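Local atomic coordinates of 24-sterol C-methyltransferase (Haloferax volcanii, PDB entry 6F5Z), a protein that is probably an S-adenosyl-L-methionine-dependent methyltransferase of still undefined substrate, which forms a holoenzyme with the activator Trm112. Residues W24-H29 / D183-L188; L188-P193 / R212-G217. All coordinates share one frame; numbering follows the deposited sequence.

Contact 1. Residues W24-H29 / D183-L188; sequences WHTAKH and DSIADL
A histidine and a carboxylate join the kinked helix 16-33 to the chain leaving strand 178-185: ND1 of His25 donates to OD2 of Asp187 over 2.8 Å. The acceptor lies in the plane of the imidazole, at its edge; the ring and carboxylate planes are 70° apart, and the donor lies 21° out of the carboxylate plane, on the syn side of OD2. Asp187 CG stands anti to its own backbone N (chi1 178°), which swings the carboxylate back to the helix although CB does not head there. Its other oxygen, OD1, receives the backbone N of Asp189 and Ile190, and these bonds would limit rotation of the acid. One step along, Thr26 lays its methyl group against the carbonyl oxygens of Ile185 and Ala186, CG2 lying 3.4 Å from Ile185 O and 3.8 Å from Asp187 CB. The hydroxyl of this buried threonine turns elsewhere, to Thr218 OG1 on the adjoining strand 218-224. Ile185 CG2 fits between Thr26 and His29, 3.8 Å from His29 CB and approaching that ring obliquely. A water completes the junction, giving a hydrogen to His25 O at 2.8 Å and accepting from Leu188 N at 3.0 Å. The Thr26 side chain is about 8 Å from the bound S-adenosyl-L-homocysteine. An N-terminal helix packs here beside edge strand 178-185, which pairs antiparallel with 218-224 in a sheet of order 3-2-1-4-5-7-6, the arrangement of a class I, Rossmann-like methyltransferase.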
ATOM      1  N   TRP B  24       6.426  -1.350  18.453  1.00 16.03           N
ATOM      2  CA  TRP B  24       5.866  -0.051  18.063  1.00 15.67           C
ATOM      3  C   TRP B  24       6.812   0.737  17.176  1.00 16.62           C
ATOM      4  O   TRP B  24       6.357   1.537  16.341  1.00 16.76           O
ATOM      5  CB  TRP B  24       5.592   0.784  19.332  1.00 16.33           C
ATOM      6  CG  TRP B  24       5.002   2.133  19.050  1.00 17.47           C
ATOM      7  CD1 TRP B  24       5.569   3.352  19.311  1.00 20.17           C
ATOM      8  CD2 TRP B  24       3.703   2.399  18.507  1.00 17.75           C
ATOM      9  NE1 TRP B  24       4.700   4.362  18.966  1.00 20.16           N
ATOM     10  CE2 TRP B  24       3.536   3.799  18.487  1.00 21.44           C
ATOM     11  CE3 TRP B  24       2.646   1.581  18.067  1.00 19.18           C
ATOM     12  CZ2 TRP B  24       2.368   4.403  17.989  1.00 21.49           C
ATOM     13  CZ3 TRP B  24       1.495   2.175  17.568  1.00 19.59           C
ATOM     14  CH2 TRP B  24       1.370   3.567  17.514  1.00 20.37           C
ATOM     15  N   HIS B  25       8.146   0.551  17.350  1.00 15.79           N
ATOM     16  CA  HIS B  25       9.106   1.310  16.542  1.00 15.70           C
ATOM     17  C   HIS B  25       8.825   1.215  15.054  1.00 16.75           C
ATOM     18  O   HIS B  25       9.039   2.188  14.324  1.00 17.49           O
ATOM     19  CB  HIS B  25      10.538   0.802  16.745  1.00 18.04           C
ATOM     20  CG  HIS B  25      11.054   0.924  18.148  1.00 20.91           C
ATOM     21  ND1 HIS B  25      12.205   0.255  18.535  1.00 23.41           N
ATOM     22  CD2 HIS B  25      10.549   1.582  19.219  1.00 22.59           C
ATOM     23  CE1 HIS B  25      12.386   0.553  19.821  1.00 22.94           C
ATOM     24  NE2 HIS B  25      11.414   1.323  20.289  1.00 22.75           N
ATOM     25  N   THR B  26       8.360   0.041  14.600  1.00 14.95           N
ATOM     26  CA  THR B  26       8.043  -0.086  13.160  1.00 14.19           C
ATOM     27  C   THR B  26       6.531  -0.164  12.951  1.00 15.24           C
ATOM     28  O   THR B  26       6.017   0.303  11.925  1.00 14.94           O
ATOM     29  CB  THR B  26       8.746  -1.281  12.531  1.00 15.94           C
ATOM     30  OG1 THR B  26       8.350  -2.477  13.203  1.00 16.67           O
ATOM     31  CG2 THR B  26      10.261  -1.118  12.557  1.00 16.24           C
ATOM     32  N   ALA B  27       5.812  -0.801  13.901  1.00 14.63           N
ATOM     33  CA  ALA B  27       4.342  -0.936  13.756  1.00 15.12           C
ATOM     34  C   ALA B  27       3.664   0.414  13.614  1.00 16.22           C
ATOM     35  O   ALA B  27       2.661   0.524  12.889  1.00 16.77           O
ATOM     36  CB  ALA B  27       3.730  -1.660  14.956  1.00 16.53           C
ATOM     37  N   LYS B  28       4.192   1.465  14.283  1.00 14.55           N
ATOM     38  CA  LYS B  28       3.525   2.759  14.170  1.00 14.39           C
ATOM     39  C   LYS B  28       3.444   3.203  12.712  1.00 16.73           C
ATOM     40  O   LYS B  28       2.437   3.833  12.343  1.00 18.18           O
ATOM     41  CB  LYS B  28       4.259   3.806  15.010  1.00 16.75           C
ATOM     42  CG  LYS B  28       5.657   4.152  14.566  1.00 18.58           C
ATOM     43  CD  LYS B  28       6.316   5.147  15.554  1.00 25.18           C
ATOM     44  CE  LYS B  28       7.725   5.484  15.145  1.00 28.24           C
ATOM     45  NZ  LYS B  28       8.419   6.258  16.211  1.00 34.84           N
ATOM     46  N   HIS B  29       4.469   2.908  11.905  1.00 14.03           N
ATOM     47  CA  HIS B  29       4.507   3.351  10.509  1.00 14.92           C
ATOM     48  C   HIS B  29       3.596   2.504   9.662  1.00 16.33           C
ATOM     49  O   HIS B  29       2.933   3.025   8.757  1.00 18.02           O
ATOM     50  CB  HIS B  29       5.927   3.275   9.942  1.00 17.27           C
ATOM     51  CG  HIS B  29       6.858   4.246  10.590  1.00 21.57           C
ATOM     52  ND1 HIS B  29       6.632   5.609  10.525  1.00 24.70           N
ATOM     53  CD2 HIS B  29       7.973   4.019  11.323  1.00 24.09           C
ATOM     54  CE1 HIS B  29       7.642   6.178  11.167  1.00 24.83           C
ATOM     55  NE2 HIS B  29       8.460   5.263  11.694  1.00 24.76           N
ATOM     56  N   ASP B 183       7.018  -3.660   1.599  1.00 14.27           N
ATOM     57  CA  ASP B 183       8.104  -2.750   1.942  1.00 14.85           C
ATOM     58  C   ASP B 183       8.868  -3.204   3.166  1.00 16.94           C
ATOM     59  O   ASP B 183       8.439  -4.084   3.905  1.00 16.89           O
ATOM     60  CB  ASP B 183       7.451  -1.380   2.276  1.00 17.58           C
ATOM     61  CG  ASP B 183       8.323  -0.132   2.157  1.00 18.28           C
ATOM     62  OD1 ASP B 183       9.455  -0.239   1.612  1.00 20.91           O
ATOM     63  OD2 ASP B 183       7.819   0.979   2.497  1.00 20.97           O
ATOM     64  N   SER B 184      10.028  -2.563   3.378  1.00 15.67           N
ATOM     65  CA  SER B 184      10.831  -2.707   4.589  1.00 15.90           C
ATOM     66  C   SER B 184      10.640  -1.410   5.398  1.00 17.08           C
ATOM     67  O   SER B 184      10.744  -0.319   4.831  1.00 20.32           O
ATOM     68  CB  SER B 184      12.305  -2.814   4.211  1.00 18.03           C
ATOM     69  OG  SER B 184      12.535  -4.008   3.481  1.00 21.51           O
ATOM     70  N   ILE B 185      10.334  -1.532   6.679  1.00 13.23           N
ATOM     71  CA  ILE B 185      10.169  -0.381   7.562  1.00 14.21           C
ATOM     72  C   ILE B 185      11.310  -0.429   8.573  1.00 16.37           C
ATOM     73  O   ILE B 185      11.398  -1.371   9.380  1.00 15.53           O
ATOM     74  CB  ILE B 185       8.796  -0.450   8.271  1.00 16.09           C
ATOM     75  CG1 ILE B 185       7.667  -0.420   7.179  1.00 19.03           C
ATOM     76  CG2 ILE B 185       8.637   0.767   9.214  1.00 15.97           C
ATOM     77  CD1 ILE B 185       6.264  -0.527   7.782  1.00 19.73           C
ATOM     78  N   ALA B 186      12.196   0.578   8.493  1.00 16.84           N
ATOM     79  CA  ALA B 186      13.348   0.593   9.380  1.00 15.75           C
ATOM     80  C   ALA B 186      12.942   0.891  10.816  1.00 16.34           C
ATOM     81  O   ALA B 186      11.970   1.648  11.065  1.00 17.42           O
ATOM     82  CB  ALA B 186      14.337   1.644   8.922  1.00 16.85           C
ATOM     83  N   ASP B 187      13.731   0.336  11.779  1.00 15.14           N
ATOM     84  CA  ASP B 187      13.578   0.658  13.190  1.00 15.97           C
ATOM     85  C   ASP B 187      14.683   1.680  13.435  1.00 19.00           C
ATOM     86  O   ASP B 187      15.873   1.330  13.500  1.00 18.34           O
ATOM     87  CB  ASP B 187      13.733  -0.575  14.087  1.00 17.40           C
ATOM     88  CG  ASP B 187      13.630  -0.234  15.562  1.00 17.89           C
ATOM     89  OD1 ASP B 187      13.808   0.957  15.910  1.00 18.64           O
ATOM     90  OD2 ASP B 187      13.328  -1.140  16.359  1.00 19.47           O
ATOM     91  N   LEU B 188      14.277   2.943  13.568  1.00 17.41           N
ATOM     92  CA  LEU B 188      15.230   4.053  13.776  1.00 18.56           C
ATOM     93  C   LEU B 188      15.354   4.396  15.247  1.00 23.43           C
ATOM     94  O   LEU B 188      16.195   5.229  15.606  1.00 25.81           O
ATOM     95  CB  LEU B 188      14.736   5.300  13.034  1.00 19.40           C
ATOM     96  CG  LEU B 188      14.622   5.213  11.505  1.00 24.08           C
ATOM     97  CD1 LEU B 188      14.253   6.573  10.910  1.00 25.97           C
ATOM     98  CD2 LEU B 188      15.881   4.667  10.855  1.00 24.31           C
TER
HETATM   99  O   HOH W   1      11.468   3.589  14.283  1.00 24.08           O

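Contact 2. Residues L188-P193 / R212-G217; sequences LDIDIP and RYRTFG
The irregular loop 188-193 passes the last turn of helix 206-216, coming nearest at Leu188 and Arg214, whose CA atoms are 6.2 Å apart; the helix closes there in a wider pi-type turn, with Gly217 N bonded to Arg212 O. Arg214 reaches across to the loop end-on, NH1 and NH2 both donating to Ile190 O at 2.9 and 3.0 Å. The carbonyl oxygen sits in the guanidinium plane; NH1 meets it on a lone pair, NH2 nearly along the C=O axis. NH1 also bonds Asp187 O, so the arginine links two carbonyls of the chain that follows strand 178-185, the stretch joining the last two strands of the methyltransferase sheet through helix 206-216. Ile192 CD1 covers one guanidinium face, 3.6 Å from Arg214 CZ, and the backbone of Leu188 lies over the opposite one. Replacing Arg214 by an alanine would remove the guanidinium, and would probably leave the carbonyls of Ile190 and Asp187 without these donors and open a gap beside Ile192 CD1. Beside the guanidinium, Ile190 CG2 makes a CH-pi contact over a face of the Tyr213 ring, 3.9 Å from its centroid and 25° off the normal. Ile190 CG1 points anti to the backbone N (chi1 -170°), carrying CD1 along the same ring to within 3.7 Å of Tyr213 CZ.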
ATOM      1  N   LEU B 188      14.277   2.943  13.568  1.00 17.41           N
ATOM      2  CA  LEU B 188      15.230   4.053  13.776  1.00 18.56           C
ATOM      3  C   LEU B 188      15.354   4.396  15.247  1.00 23.43           C
ATOM      4  O   LEU B 188      16.195   5.229  15.606  1.00 25.81           O
ATOM      5  CB  LEU B 188      14.736   5.300  13.034  1.00 19.40           C
ATOM      6  CG  LEU B 188      14.622   5.213  11.505  1.00 24.08           C
ATOM      7  CD1 LEU B 188      14.253   6.573  10.910  1.00 25.97           C
ATOM      8  CD2 LEU B 188      15.881   4.667  10.855  1.00 24.31           C
ATOM      9  N   ASP B 189      14.505   3.821  16.093  1.00 20.46           N
ATOM     10  CA  ASP B 189      14.469   4.163  17.510  1.00 19.67           C
ATOM     11  C   ASP B 189      15.421   3.377  18.348  1.00 23.31           C
ATOM     12  O   ASP B 189      15.898   3.884  19.365  1.00 24.32           O
ATOM     13  CB  ASP B 189      13.057   4.006  18.074  1.00 20.94           C
ATOM     14  CG  ASP B 189      12.131   5.024  17.457  1.00 33.65           C
ATOM     15  OD1 ASP B 189      12.430   6.228  17.561  1.00 38.01           O
ATOM     16  OD2 ASP B 189      11.167   4.610  16.770  1.00 34.41           O
ATOM     17  N   ILE B 190      15.653   2.116  18.005  1.00 19.01           N
ATOM     18  CA  ILE B 190      16.549   1.312  18.834  1.00 18.09           C
ATOM     19  C   ILE B 190      17.959   1.902  18.816  1.00 20.47           C
ATOM     20  O   ILE B 190      18.483   2.259  17.754  1.00 19.58           O
ATOM     21  CB  ILE B 190      16.513  -0.199  18.431  1.00 21.60           C
ATOM     22  CG1 ILE B 190      17.272  -1.050  19.468  1.00 22.74           C
ATOM     23  CG2 ILE B 190      17.002  -0.418  16.989  1.00 22.10           C
ATOM     24  CD1 ILE B 190      17.062  -2.586  19.354  1.00 23.10           C
ATOM     25  N   ASP B 191      18.548   2.037  20.018  1.00 21.23           N
ATOM     26  CA  ASP B 191      19.887   2.616  20.146  1.00 21.82           C
ATOM     27  C   ASP B 191      20.935   1.618  19.652  1.00 23.27           C
ATOM     28  O   ASP B 191      20.857   0.425  19.947  1.00 24.17           O
ATOM     29  CB  ASP B 191      20.164   2.952  21.632  1.00 24.38           C
ATOM     30  CG  ASP B 191      21.543   3.548  21.895  1.00 44.37           C
ATOM     31  OD1 ASP B 191      21.833   4.642  21.359  1.00 46.06           O
ATOM     32  OD2 ASP B 191      22.332   2.917  22.638  1.00 56.74           O
ATOM     33  N   ILE B 192      21.871   2.107  18.862  1.00 20.61           N
ATOM     34  CA  ILE B 192      22.966   1.280  18.364  1.00 19.05           C
ATOM     35  C   ILE B 192      24.247   1.852  18.991  1.00 23.87           C
ATOM     36  O   ILE B 192      24.630   2.974  18.657  1.00 24.07           O
ATOM     37  CB  ILE B 192      23.028   1.198  16.827  1.00 20.37           C
ATOM     38  CG1 ILE B 192      21.714   0.521  16.316  1.00 20.41           C
ATOM     39  CG2 ILE B 192      24.275   0.377  16.377  1.00 21.99           C
ATOM     40  CD1 ILE B 192      21.622   0.415  14.854  1.00 22.46           C
ATOM     41  N   PRO B 193      24.861   1.121  19.948  1.00 22.99           N
ATOM     42  CA  PRO B 193      26.079   1.653  20.602  1.00 23.68           C
ATOM     43  C   PRO B 193      27.239   1.865  19.629  1.00 24.92           C
ATOM     44  O   PRO B 193      27.268   1.355  18.507  1.00 21.66           O
ATOM     45  CB  PRO B 193      26.447   0.550  21.613  1.00 25.69           C
ATOM     46  CG  PRO B 193      25.225  -0.280  21.800  1.00 29.06           C
ATOM     47  CD  PRO B 193      24.514  -0.220  20.463  1.00 23.66           C
ATOM     48  N   ARG B 212      20.403  -5.122  10.568  1.00 15.48           N
ATOM     49  CA  ARG B 212      19.151  -5.670  11.096  1.00 15.01           C
ATOM     50  C   ARG B 212      18.066  -4.590  11.191  1.00 16.83           C
ATOM     51  O   ARG B 212      16.929  -4.794  10.743  1.00 16.03           O
ATOM     52  CB  ARG B 212      19.348  -6.315  12.495  1.00 16.92           C
ATOM     53  CG  ARG B 212      18.045  -6.563  13.282  1.00 17.32           C
ATOM     54  CD  ARG B 212      17.137  -7.587  12.597  1.00 18.79           C
ATOM     55  NE  ARG B 212      15.917  -7.720  13.392  1.00 18.51           N
ATOM     56  CZ  ARG B 212      14.843  -6.940  13.241  1.00 20.57           C
ATOM     57  NH1 ARG B 212      14.818  -6.002  12.300  1.00 16.59           N
ATOM     58  NH2 ARG B 212      13.796  -7.079  14.049  1.00 19.31           N
ATOM     59  N   TYR B 213      18.409  -3.467  11.828  1.00 15.34           N
ATOM     60  CA  TYR B 213      17.387  -2.480  12.156  1.00 14.90           C
ATOM     61  C   TYR B 213      17.223  -1.353  11.167  1.00 16.91           C
ATOM     62  O   TYR B 213      16.082  -0.938  10.942  1.00 17.14           O
ATOM     63  CB  TYR B 213      17.625  -1.931  13.586  1.00 15.13           C
ATOM     64  CG  TYR B 213      17.451  -3.010  14.645  1.00 15.90           C
ATOM     65  CD1 TYR B 213      16.200  -3.556  14.915  1.00 17.30           C
ATOM     66  CD2 TYR B 213      18.536  -3.476  15.389  1.00 17.24           C
ATOM     67  CE1 TYR B 213      16.041  -4.583  15.843  1.00 16.97           C
ATOM     68  CE2 TYR B 213      18.379  -4.495  16.334  1.00 18.29           C
ATOM     69  CZ  TYR B 213      17.126  -5.033  16.565  1.00 21.96           C
ATOM     70  OH  TYR B 213      16.935  -6.027  17.498  1.00 22.88           O
ATOM     71  N   ARG B 214      18.334  -0.777  10.670  1.00 16.06           N
ATOM     72  CA  ARG B 214      18.228   0.388   9.784  1.00 16.78           C
ATOM     73  C   ARG B 214      18.033  -0.041   8.345  1.00 19.16           C
ATOM     74  O   ARG B 214      17.417   0.729   7.598  1.00 19.18           O
ATOM     75  CB  ARG B 214      19.478   1.304   9.909  1.00 16.73           C
ATOM     76  CG  ARG B 214      19.819   1.752  11.344  1.00 19.94           C
ATOM     77  CD  ARG B 214      18.723   2.534  12.064  1.00 19.99           C
ATOM     78  NE  ARG B 214      19.284   3.279  13.184  1.00 17.64           N
ATOM     79  CZ  ARG B 214      19.096   3.004  14.478  1.00 19.63           C
ATOM     80  NH1 ARG B 214      18.283   2.011  14.850  1.00 14.55           N
ATOM     81  NH2 ARG B 214      19.730   3.713  15.410  1.00 20.68           N
ATOM     82  N   THR B 215      18.516  -1.240   7.942  1.00 16.95           N
ATOM     83  CA  THR B 215      18.442  -1.672   6.545  1.00 17.64           C
ATOM     84  C   THR B 215      17.284  -2.621   6.305  1.00 20.61           C
ATOM     85  O   THR B 215      16.453  -2.337   5.443  1.00 21.10           O
ATOM     86  CB  THR B 215      19.789  -2.267   6.101  1.00 23.44           C
ATOM     87  OG1 THR B 215      20.824  -1.298   6.300  1.00 24.56           O
ATOM     88  CG2 THR B 215      19.797  -2.700   4.646  1.00 22.87           C
ATOM     89  N   PHE B 216      17.261  -3.770   6.987  1.00 17.79           N
ATOM     90  CA  PHE B 216      16.202  -4.777   6.775  1.00 16.99           C
ATOM     91  C   PHE B 216      14.903  -4.348   7.462  1.00 20.44           C
ATOM     92  O   PHE B 216      13.845  -4.278   6.840  1.00 19.61           O
ATOM     93  CB  PHE B 216      16.626  -6.149   7.329  1.00 18.67           C
ATOM     94  CG  PHE B 216      17.834  -6.784   6.668  1.00 20.96           C
ATOM     95  CD1 PHE B 216      18.161  -6.486   5.356  1.00 24.71           C
ATOM     96  CD2 PHE B 216      18.664  -7.654   7.375  1.00 21.36           C
ATOM     97  CE1 PHE B 216      19.252  -7.099   4.719  1.00 25.31           C
ATOM     98  CE2 PHE B 216      19.734  -8.304   6.732  1.00 24.20           C
ATOM     99  CZ  PHE B 216      20.021  -8.017   5.406  1.00 23.16           C
ATOM    100  N   GLY B 217      14.975  -4.079   8.753  1.00 15.30           N
ATOM    101  CA  GLY B 217      13.776  -3.689   9.498  1.00 14.44           C
ATOM    102  C   GLY B 217      12.659  -4.731   9.434  1.00 17.57           C
ATOM    103  O   GLY B 217      12.907  -5.943   9.338  1.00 16.49           O
TER

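From the N terminus, helix 16-33 first supplies residues 24-29, and its partner arrives only after most of the sheet has been built: contact 1 closes a span of 153 residues as strand 178-185 runs out. Contact 2 then opens at Leu188, which both share, and closes a short excursion of 18 residues when helix 206-216 ends. The two therefore stand in series, neither nested nor crossed, with centres about 10 Å apart. They meet at Asp187, whose N is 2.8 Å from Tyr213 O, a probable hydrogen bond. Together they tie the N-terminal helix, the edge strand and the helix preceding strand 218-224 into one side of the domain.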